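Local coordinates for protein particle-associated glycoside hydrolase (Acinetobacter phage Fri1, PDB 6C72) that serves as the phage tailspike, a capsular polysaccharide depolymerase that probably hydrolyses the capsule of the Acinetobacter host during virus entry, at residues 66-71 against 81-86; 512-517 against 529-534; 524-529 against 575-580. One frame throughout, in Å; residues are numbered along the deposited sequence.

Overall arrangement
Contact 1 lies near the N-terminal end of the chain. Contacts 2 and 3 share the C-terminal beta-sandwich, and their centres are about 103 and 101 Å from that of contact 1. The parallel strands of a beta-helix fill the middle of the chain. Contact 1 is a partly buried hairpin with an Asx turn, and no other chain touches it. Contact 2 is a fully buried hairpin, apolar on one face and polar and aromatic on the other. Contact 3 shares Tyr-529 and strand 528-536 with it, but lies at the sheet's end, where a serine hydroxyl joins two non-adjacent strand ends beside a zinc site. Contacts 2 and 3 both meet the second subunit.

Contact 1 of 3, residues 66-71 against 81-86; sequences DGLSVI and WLLQVH
The indole of Trp-81 lies obliquely to the backbone of Ile-71, with CD1 4.1 Å from Ile-71 O. Trp-57 meets the same ring with the planes at about 50°. Trp-81 NE1 bonds to Val-30 O. The motif is an antiparallel beta hairpin of strands 70-72 and 80-83, entered through an Asx turn at Asp-66.

The carboxylate of Asp-66 is the second flat group. Leu-68 N and Val-70 N reach OD1 from opposite faces of its plane. Ser-69 N uses the syn lone pair of OD2, and Ser-69 OG meets OD2 from above the plane. Four bonds thus hold the turn that delivers Ser-69 to the hairpin.

Ile-71 and Trp-81 form a hydrogen-bonded pair: Trp-81 N to Ile-71 O is 2.8 Å, and Ile-71 N to Trp-81 O is 2.9 Å. Their CB atoms sit on the same face. Val-70 and Leu-82 are the non-hydrogen-bonded pair on the other face, side by side and pointing the same way. Leu-83 N continues the pairing to Ser-69 O at 3.0 Å.

Strand 54-58 flanks strand 80-83, and Tyr-119 of helix 110-122 packs on Ser-69. Leu-83 has CG anti to its N (chi1 -178°), which carries the branch past Leu-68 O. There Leu-83 CD2 touches Leu-68 CD1 at 3.6 Å.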
loop_
_atom_site.group_PDB
_atom_site.type_symbol
_atom_site.label_atom_id
_atom_site.label_comp_id
_atom_site.label_asym_id
_atom_site.label_seq_id
_atom_site.Cartn_x
_atom_site.Cartn_y
_atom_site.Cartn_z
ATOM N N ASP A 66 -9.737 -30.634 39.321
ATOM C CA ASP A 66 -8.675 -29.907 38.645
ATOM C C ASP A 66 -8.514 -28.490 39.181
ATOM O O ASP A 66 -7.701 -27.723 38.648
ATOM C CB ASP A 66 -8.954 -29.873 37.142
ATOM C CG ASP A 66 -10.129 -28.975 36.796
ATOM O OD1 ASP A 66 -10.962 -28.688 37.689
ATOM O OD2 ASP A 66 -10.223 -28.536 35.634
ATOM N N GLY A 67 -9.259 -28.132 40.227
ATOM C CA GLY A 67 -9.198 -26.793 40.784
ATOM C C GLY A 67 -9.650 -25.706 39.833
ATOM O O GLY A 67 -9.349 -24.534 40.065
ATOM N N LEU A 68 -10.380 -26.066 38.772
ATOM C CA LEU A 68 -10.809 -25.130 37.742
ATOM C C LEU A 68 -12.195 -25.494 37.218
ATOM O O LEU A 68 -13.192 -24.866 37.594
ATOM C CB LEU A 68 -9.786 -25.109 36.604
ATOM C CG LEU A 68 -10.087 -24.393 35.288
ATOM C CD1 LEU A 68 -10.464 -22.956 35.512
ATOM C CD2 LEU A 68 -8.881 -24.496 34.387
ATOM N N SER A 69 -12.275 -26.516 36.365
ATOM C CA SER A 69 -13.550 -26.888 35.763
ATOM C C SER A 69 -14.350 -27.869 36.612
ATOM O O SER A 69 -15.587 -27.868 36.545
ATOM C CB SER A 69 -13.317 -27.496 34.376
ATOM O OG SER A 69 -12.651 -28.737 34.476
ATOM N N VAL A 70 -13.678 -28.701 37.407
ATOM C CA VAL A 70 -14.325 -29.719 38.222
ATOM C C VAL A 70 -13.919 -29.491 39.672
ATOM O O VAL A 70 -12.741 -29.644 40.021
ATOM C CB VAL A 70 -13.945 -31.138 37.767
ATOM C CG1 VAL A 70 -14.535 -32.182 38.701
ATOM C CG2 VAL A 70 -14.424 -31.378 36.352
ATOM N N ILE A 71 -14.890 -29.149 40.517
ATOM C CA ILE A 71 -14.670 -28.969 41.947
ATOM C C ILE A 71 -15.374 -30.129 42.651
ATOM O O ILE A 71 -16.600 -30.130 42.816
ATOM C CB ILE A 71 -15.174 -27.605 42.441
ATOM C CG1 ILE A 71 -14.526 -26.470 41.638
ATOM C CG2 ILE A 71 -14.891 -27.425 43.926
ATOM C CD1 ILE A 71 -12.995 -26.497 41.636
ATOM N N TRP A 81 -19.019 -29.538 41.523
ATOM C CA TRP A 81 -19.488 -28.268 41.002
ATOM C C TRP A 81 -18.706 -27.961 39.738
ATOM O O TRP A 81 -17.469 -27.944 39.752
ATOM C CB TRP A 81 -19.310 -27.153 42.028
ATOM C CG TRP A 81 -20.119 -27.363 43.263
ATOM C CD1 TRP A 81 -19.702 -27.934 44.427
ATOM C CD2 TRP A 81 -21.500 -27.017 43.453
ATOM N NE1 TRP A 81 -20.734 -27.957 45.335
ATOM C CE2 TRP A 81 -21.848 -27.403 44.760
ATOM C CE3 TRP A 81 -22.473 -26.420 42.642
ATOM C CZ2 TRP A 81 -23.130 -27.206 45.280
ATOM C CZ3 TRP A 81 -23.750 -26.228 43.162
ATOM C CH2 TRP A 81 -24.061 -26.615 44.466
ATOM N N LEU A 82 -19.429 -27.721 38.652
ATOM C CA LEU A 82 -18.832 -27.537 37.338
ATOM C C LEU A 82 -18.791 -26.055 36.986
ATOM O O LEU A 82 -19.820 -25.365 37.017
ATOM C CB LEU A 82 -19.598 -28.317 36.275
ATOM C CG LEU A 82 -19.692 -29.819 36.535
ATOM C CD1 LEU A 82 -20.296 -30.520 35.338
ATOM C CD2 LEU A 82 -18.326 -30.404 36.902
ATOM N N LEU A 83 -17.596 -25.582 36.652
ATOM C CA LEU A 83 -17.378 -24.183 36.324
ATOM C C LEU A 83 -18.190 -23.774 35.100
ATOM O O LEU A 83 -18.248 -24.502 34.104
ATOM C CB LEU A 83 -15.890 -23.970 36.048
ATOM C CG LEU A 83 -15.472 -22.539 35.734
ATOM C CD1 LEU A 83 -15.637 -21.705 37.007
ATOM C CD2 LEU A 83 -14.059 -22.480 35.168
ATOM N N GLN A 84 -18.796 -22.582 35.160
ATOM C CA GLN A 84 -19.506 -21.993 34.027
ATOM C C GLN A 84 -18.740 -20.762 33.574
ATOM O O GLN A 84 -18.705 -19.751 34.282
ATOM C CB GLN A 84 -20.946 -21.622 34.371
ATOM C CG GLN A 84 -21.807 -22.778 34.848
ATOM C CD GLN A 84 -21.914 -23.921 33.834
ATOM O OE1 GLN A 84 -21.651 -25.079 34.171
ATOM N NE2 GLN A 84 -22.320 -23.604 32.601
ATOM N N VAL A 85 -18.139 -20.842 32.400
ATOM C CA VAL A 85 -17.447 -19.707 31.807
ATOM C C VAL A 85 -18.450 -18.891 31.011
ATOM O O VAL A 85 -19.145 -19.423 30.137
ATOM C CB VAL A 85 -16.297 -20.174 30.899
ATOM C CG1 VAL A 85 -15.675 -18.970 30.192
ATOM C CG2 VAL A 85 -15.260 -20.945 31.696
ATOM N N HIS A 86 -18.510 -17.596 31.280
ATOM C CA HIS A 86 -19.422 -16.728 30.557
ATOM C C HIS A 86 -18.636 -15.788 29.653
ATOM O O HIS A 86 -17.489 -15.435 29.942
ATOM C CB HIS A 86 -20.304 -15.930 31.524
ATOM C CG HIS A 86 -21.184 -16.781 32.392
ATOM N ND1 HIS A 86 -20.881 -17.068 33.707
ATOM C CD2 HIS A 86 -22.362 -17.401 32.135
ATOM C CE1 HIS A 86 -21.828 -17.835 34.220
ATOM N NE2 HIS A 86 -22.739 -18.052 33.287
#

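Contact 2 of 3, residues 512-517 against 529-534; sequences KITITG and YVELFV
Ile-515 and Leu-532 cross on the dry, apolar face of this antiparallel beta hairpin, with Ile-515 CD1 3.9 Å from Leu-532 CD1. The hairpin of strands 509-517 and 528-536 belongs to the larger sheet of the C-terminal beta-sandwich. Val-530 and Ile-513 lie on the same face. Leu-567, Leu-565 and Tyr-558 of the smaller sheet pack against it.

Ile-513 pairs with Leu-532 and Ile-515 with Val-530, each through two bonds in the carbonyl plane. Ile-513 N to Leu-532 O is 2.7 Å, nearly straight at 172°.

The other face carries Lys-512, Thr-514, Thr-516, Tyr-529, Glu-531 and Phe-533. It is also buried and closely packed, but mixed polar and aromatic, and it is hydrated. It looks toward the neighbouring subunits: Tyr-529 meets Phe-533 of the second subunit edge-to-face, and Phe-533 meets Tyr-529 of the third likewise. Lys-512 is extended, with CG anti to the N (chi1 -177°). Its chain therefore runs alongside the Phe-533 ring, with CG 3.6 Å from CE2. It ends in a salt bridge, Lys-512 NZ to Glu-531 OE2, weak at 3.1 Å. Glu-531 OE1 is hydrogen-bonded to Asn-546 ND2. The methyl Thr-514 CG2 lies obliquely to the Tyr-529 ring, 3.6 Å from CZ. A water joins three side chains: it donates to Glu-531 OE2 at 2.9 Å and also bonds Thr-514 OG1 and Tyr-529 OH, the latter at 2.6 Å.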
loop_
_atom_site.group_PDB
_atom_site.type_symbol
_atom_site.label_atom_id
_atom_site.label_comp_id
_atom_site.label_asym_id
_atom_site.label_seq_id
_atom_site.Cartn_x
_atom_site.Cartn_y
_atom_site.Cartn_z
ATOM N N LYS A 512 25.595 9.274 -48.337
ATOM C CA LYS A 512 27.019 9.515 -48.167
ATOM C C LYS A 512 27.591 8.376 -47.325
ATOM O O LYS A 512 27.128 8.137 -46.203
ATOM C CB LYS A 512 27.259 10.880 -47.515
ATOM C CG LYS A 512 28.719 11.238 -47.355
ATOM C CD LYS A 512 28.858 12.434 -46.482
ATOM C CE LYS A 512 30.304 12.740 -46.191
ATOM N NZ LYS A 512 30.401 13.947 -45.280
ATOM N N ILE A 513 28.578 7.667 -47.873
ATOM C CA ILE A 513 29.240 6.546 -47.201
ATOM C C ILE A 513 30.646 6.988 -46.823
ATOM O O ILE A 513 31.414 7.416 -47.687
ATOM C CB ILE A 513 29.306 5.293 -48.092
ATOM C CG1 ILE A 513 27.915 4.752 -48.416
ATOM C CG2 ILE A 513 30.154 4.214 -47.409
ATOM C CD1 ILE A 513 27.368 5.185 -49.726
ATOM N N THR A 514 30.996 6.880 -45.545
ATOM C CA THR A 514 32.331 7.223 -45.066
ATOM C C THR A 514 33.070 5.954 -44.685
ATOM O O THR A 514 32.564 5.156 -43.896
ATOM C CB THR A 514 32.271 8.174 -43.872
ATOM O OG1 THR A 514 31.535 9.339 -44.250
ATOM C CG2 THR A 514 33.673 8.589 -43.456
ATOM N N ILE A 515 34.251 5.764 -45.254
ATOM C CA ILE A 515 35.053 4.568 -45.046
ATOM C C ILE A 515 36.357 5.014 -44.419
ATOM O O ILE A 515 37.032 5.895 -44.958
ATOM C CB ILE A 515 35.319 3.834 -46.375
ATOM C CG1 ILE A 515 34.026 3.653 -47.166
ATOM C CG2 ILE A 515 35.935 2.467 -46.117
ATOM C CD1 ILE A 515 34.263 3.316 -48.619
ATOM N N THR A 516 36.712 4.422 -43.283
ATOM C CA THR A 516 37.958 4.799 -42.633
ATOM C C THR A 516 38.540 3.589 -41.913
ATOM O O THR A 516 37.843 2.607 -41.646
ATOM C CB THR A 516 37.745 5.993 -41.686
ATOM O OG1 THR A 516 39.010 6.468 -41.206
ATOM C CG2 THR A 516 36.883 5.610 -40.524
ATOM N N GLY A 517 39.844 3.637 -41.648
ATOM C CA GLY A 517 40.487 2.541 -40.942
ATOM C C GLY A 517 40.303 2.624 -39.431
ATOM O O GLY A 517 40.144 3.700 -38.847
ATOM N N TYR A 529 40.430 7.521 -45.465
ATOM C CA TYR A 529 39.227 8.290 -45.158
ATOM C C TYR A 529 38.636 8.667 -46.514
ATOM O O TYR A 529 39.131 9.582 -47.191
ATOM C CB TYR A 529 39.517 9.510 -44.295
ATOM C CG TYR A 529 38.265 10.091 -43.678
ATOM C CD1 TYR A 529 37.303 10.714 -44.472
ATOM C CD2 TYR A 529 38.062 10.068 -42.297
ATOM C CE1 TYR A 529 36.147 11.253 -43.920
ATOM C CE2 TYR A 529 36.916 10.620 -41.726
ATOM C CZ TYR A 529 35.959 11.212 -42.545
ATOM O OH TYR A 529 34.814 11.761 -41.999
ATOM N N VAL A 530 37.630 7.912 -46.930
ATOM C CA VAL A 530 37.059 7.994 -48.265
ATOM C C VAL A 530 35.576 8.285 -48.125
ATOM O O VAL A 530 34.890 7.639 -47.324
ATOM C CB VAL A 530 37.296 6.687 -49.045
ATOM C CG1 VAL A 530 36.537 6.684 -50.361
ATOM C CG2 VAL A 530 38.780 6.482 -49.263
ATOM N N GLU A 531 35.090 9.268 -48.873
ATOM C CA GLU A 531 33.671 9.586 -48.912
ATOM C C GLU A 531 33.113 9.204 -50.277
ATOM O O GLU A 531 33.646 9.614 -51.312
ATOM C CB GLU A 531 33.433 11.066 -48.604
ATOM C CG GLU A 531 33.755 11.438 -47.159
ATOM C CD GLU A 531 33.669 12.934 -46.876
ATOM O OE1 GLU A 531 33.807 13.748 -47.820
ATOM O OE2 GLU A 531 33.433 13.303 -45.704
ATOM N N LEU A 532 32.065 8.388 -50.273
ATOM C CA LEU A 532 31.349 8.014 -51.481
ATOM C C LEU A 532 29.939 8.582 -51.405
ATOM O O LEU A 532 29.306 8.556 -50.341
ATOM C CB LEU A 532 31.298 6.486 -51.649
ATOM C CG LEU A 532 32.617 5.700 -51.652
ATOM C CD1 LEU A 532 32.367 4.248 -51.954
ATOM C CD2 LEU A 532 33.629 6.276 -52.648
ATOM N N PHE A 533 29.436 9.064 -52.543
ATOM C CA PHE A 533 28.166 9.779 -52.622
ATOM C C PHE A 533 27.281 9.139 -53.681
ATOM O O PHE A 533 27.775 8.666 -54.709
ATOM C CB PHE A 533 28.387 11.261 -52.964
ATOM C CG PHE A 533 29.303 11.970 -52.010
ATOM C CD1 PHE A 533 30.679 11.846 -52.123
ATOM C CD2 PHE A 533 28.784 12.752 -50.987
ATOM C CE1 PHE A 533 31.514 12.497 -51.233
ATOM C CE2 PHE A 533 29.614 13.411 -50.096
ATOM C CZ PHE A 533 30.974 13.288 -50.213
ATOM N N VAL A 534 25.984 9.069 -53.405
ATOM C CA VAL A 534 25.008 8.506 -54.332
ATOM C C VAL A 534 23.736 9.340 -54.273
ATOM O O VAL A 534 23.297 9.739 -53.190
ATOM C CB VAL A 534 24.670 7.040 -53.992
ATOM C CG1 VAL A 534 23.905 6.399 -55.130
ATOM C CG2 VAL A 534 25.908 6.262 -53.699
HETATM O O HOH W 1 32.621 11.817 -43.391
#

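Contact 3 of 3, residues 524-529 against 575-580; sequences AGSKAY and NTFIVK. With ZN (zinc ion), chain L.
Ser-526 sits over one face of the Phe-577 ring, its CB 3.3 Å from CZ and its OG about 4.1 Å above the plane, over the ring centre. Ala-528 takes the edge instead: its CB lies in the ring plane, 3.9 Å from CE2. The ring thus meets one small residue over a face and another at an edge.

Ser-526 OG stands between its own N and carbonyl carbon (chi1 47°). From there it donates to Thr-576 O at 2.8 Å, from a position 36° above the carbonyl plane. This is the direct hydrogen bond between the two segments, joining the loop before strand 528-536 to the start of strand 576-585. The two strands are not neighbours in the sheet, because strand 509-517 runs between them. The contact therefore spans strand 509-517 at one end of the C-terminal sandwich sheet.

Asn-575 holds its amide toward the metal. Its OD1 binds zinc at 2.1 Å, and a water binds it at 2.3 Å. Asn-575 ND2 bonds to Asn-494 OD1, which helps orient the amide with its oxygen toward the zinc. At the subunit interface, Lys-527 NZ bonds to Gly-525 O and makes a salt bridge to Asp-537 OD2 of the second subunit.

Asp-519, which shares the zinc site with Thr-521 and Ser-573, binds the metal through OD1, while its OD2 accepts from Thr-576 N and, weakly, from Ser-526 N. The metal probably polarises this carboxylate and the Asn-575 amide. The chemistry is consistent with zinc and the strand end being linked through a metal ligand that also accepts second-shell backbone N-H groups.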
loop_
_atom_site.group_PDB
_atom_site.type_symbol
_atom_site.label_atom_id
_atom_site.label_comp_id
_atom_site.label_asym_id
_atom_site.label_seq_id
_atom_site.Cartn_x
_atom_site.Cartn_y
_atom_site.Cartn_z
ATOM N N ALA A 524 51.418 -1.284 -40.154
ATOM C CA ALA A 524 50.866 -1.749 -41.421
ATOM C C ALA A 524 49.341 -1.831 -41.408
ATOM O O ALA A 524 48.753 -2.542 -42.232
ATOM C CB ALA A 524 51.465 -3.111 -41.789
ATOM N N GLY A 525 48.690 -1.136 -40.482
ATOM C CA GLY A 525 47.248 -1.149 -40.458
ATOM C C GLY A 525 46.665 -0.271 -41.544
ATOM O O GLY A 525 47.359 0.472 -42.236
ATOM N N SER A 526 45.349 -0.321 -41.659
ATOM C CA SER A 526 44.685 0.420 -42.713
ATOM C C SER A 526 44.751 1.921 -42.464
ATOM O O SER A 526 44.743 2.380 -41.320
ATOM C CB SER A 526 43.243 -0.050 -42.833
ATOM O OG SER A 526 42.648 -0.113 -41.573
ATOM N N LYS A 527 44.866 2.682 -43.545
ATOM C CA LYS A 527 44.835 4.140 -43.485
ATOM C C LYS A 527 43.982 4.628 -44.640
ATOM O O LYS A 527 44.397 4.547 -45.802
ATOM C CB LYS A 527 46.231 4.761 -43.554
ATOM C CG LYS A 527 47.021 4.725 -42.260
ATOM C CD LYS A 527 48.004 3.600 -42.301
ATOM C CE LYS A 527 48.828 3.497 -41.024
ATOM N NZ LYS A 527 49.658 2.255 -41.198
ATOM N N ALA A 528 42.813 5.168 -44.320
ATOM C CA ALA A 528 41.899 5.625 -45.349
ATOM C C ALA A 528 40.855 6.516 -44.707
ATOM O O ALA A 528 40.487 6.328 -43.547
ATOM C CB ALA A 528 41.214 4.453 -46.067
ATOM N N TYR A 529 40.430 7.521 -45.465
ATOM C CA TYR A 529 39.227 8.290 -45.158
ATOM C C TYR A 529 38.636 8.667 -46.514
ATOM O O TYR A 529 39.131 9.582 -47.191
ATOM C CB TYR A 529 39.517 9.510 -44.295
ATOM C CG TYR A 529 38.265 10.091 -43.678
ATOM C CD1 TYR A 529 37.303 10.714 -44.472
ATOM C CD2 TYR A 529 38.062 10.068 -42.297
ATOM C CE1 TYR A 529 36.147 11.253 -43.920
ATOM C CE2 TYR A 529 36.916 10.620 -41.726
ATOM C CZ TYR A 529 35.959 11.212 -42.545
ATOM O OH TYR A 529 34.814 11.761 -41.999
ATOM N N ASN A 575 43.281 -4.375 -42.941
ATOM C CA ASN A 575 42.020 -5.057 -43.196
ATOM C C ASN A 575 40.812 -4.501 -42.454
ATOM O O ASN A 575 39.684 -4.802 -42.858
ATOM C CB ASN A 575 42.140 -6.547 -42.844
ATOM C CG ASN A 575 42.571 -6.753 -41.426
ATOM O OD1 ASN A 575 43.487 -6.082 -40.953
ATOM N ND2 ASN A 575 41.865 -7.617 -40.705
ATOM N N THR A 576 40.994 -3.767 -41.360
ATOM C CA THR A 576 39.862 -3.346 -40.543
ATOM C C THR A 576 39.388 -1.958 -40.956
ATOM O O THR A 576 40.105 -0.971 -40.770
ATOM C CB THR A 576 40.214 -3.364 -39.059
ATOM O OG1 THR A 576 40.693 -4.665 -38.701
ATOM C CG2 THR A 576 38.991 -3.038 -38.244
ATOM N N PHE A 577 38.160 -1.876 -41.453
ATOM C CA PHE A 577 37.588 -0.616 -41.889
ATOM C C PHE A 577 36.229 -0.407 -41.238
ATOM O O PHE A 577 35.491 -1.365 -41.001
ATOM C CB PHE A 577 37.465 -0.581 -43.418
ATOM C CG PHE A 577 38.794 -0.553 -44.134
ATOM C CD1 PHE A 577 39.491 -1.738 -44.387
ATOM C CD2 PHE A 577 39.347 0.653 -44.550
ATOM C CE1 PHE A 577 40.715 -1.714 -45.039
ATOM C CE2 PHE A 577 40.559 0.694 -45.209
ATOM C CZ PHE A 577 41.246 -0.493 -45.463
ATOM N N ILE A 578 35.918 0.842 -40.915
ATOM C CA ILE A 578 34.599 1.226 -40.431
ATOM C C ILE A 578 33.852 1.888 -41.582
ATOM O O ILE A 578 34.412 2.740 -42.288
ATOM C CB ILE A 578 34.695 2.175 -39.229
ATOM C CG1 ILE A 578 35.576 1.590 -38.102
ATOM C CG2 ILE A 578 33.298 2.535 -38.754
ATOM C CD1 ILE A 578 35.050 0.306 -37.417
ATOM N N VAL A 579 32.591 1.513 -41.776
ATOM C CA VAL A 579 31.778 2.042 -42.866
ATOM C C VAL A 579 30.517 2.664 -42.270
ATOM O O VAL A 579 29.713 1.975 -41.622
ATOM C CB VAL A 579 31.432 0.951 -43.891
ATOM C CG1 VAL A 579 30.576 1.507 -45.003
ATOM C CG2 VAL A 579 32.709 0.328 -44.444
ATOM N N LYS A 580 30.358 3.967 -42.457
ATOM C CA LYS A 580 29.194 4.694 -41.972
ATOM C C LYS A 580 28.390 5.198 -43.165
ATOM O O LYS A 580 28.970 5.703 -44.134
ATOM C CB LYS A 580 29.618 5.848 -41.066
ATOM C CG LYS A 580 28.477 6.710 -40.527
ATOM C CD LYS A 580 29.034 7.726 -39.531
ATOM C CE LYS A 580 27.949 8.564 -38.870
ATOM N NZ LYS A 580 27.341 9.579 -39.799
HETATM ZN ZN ZN L . 44.631 -5.576 -39.242
HETATM O O HOH W 2 43.587 -6.770 -37.562
#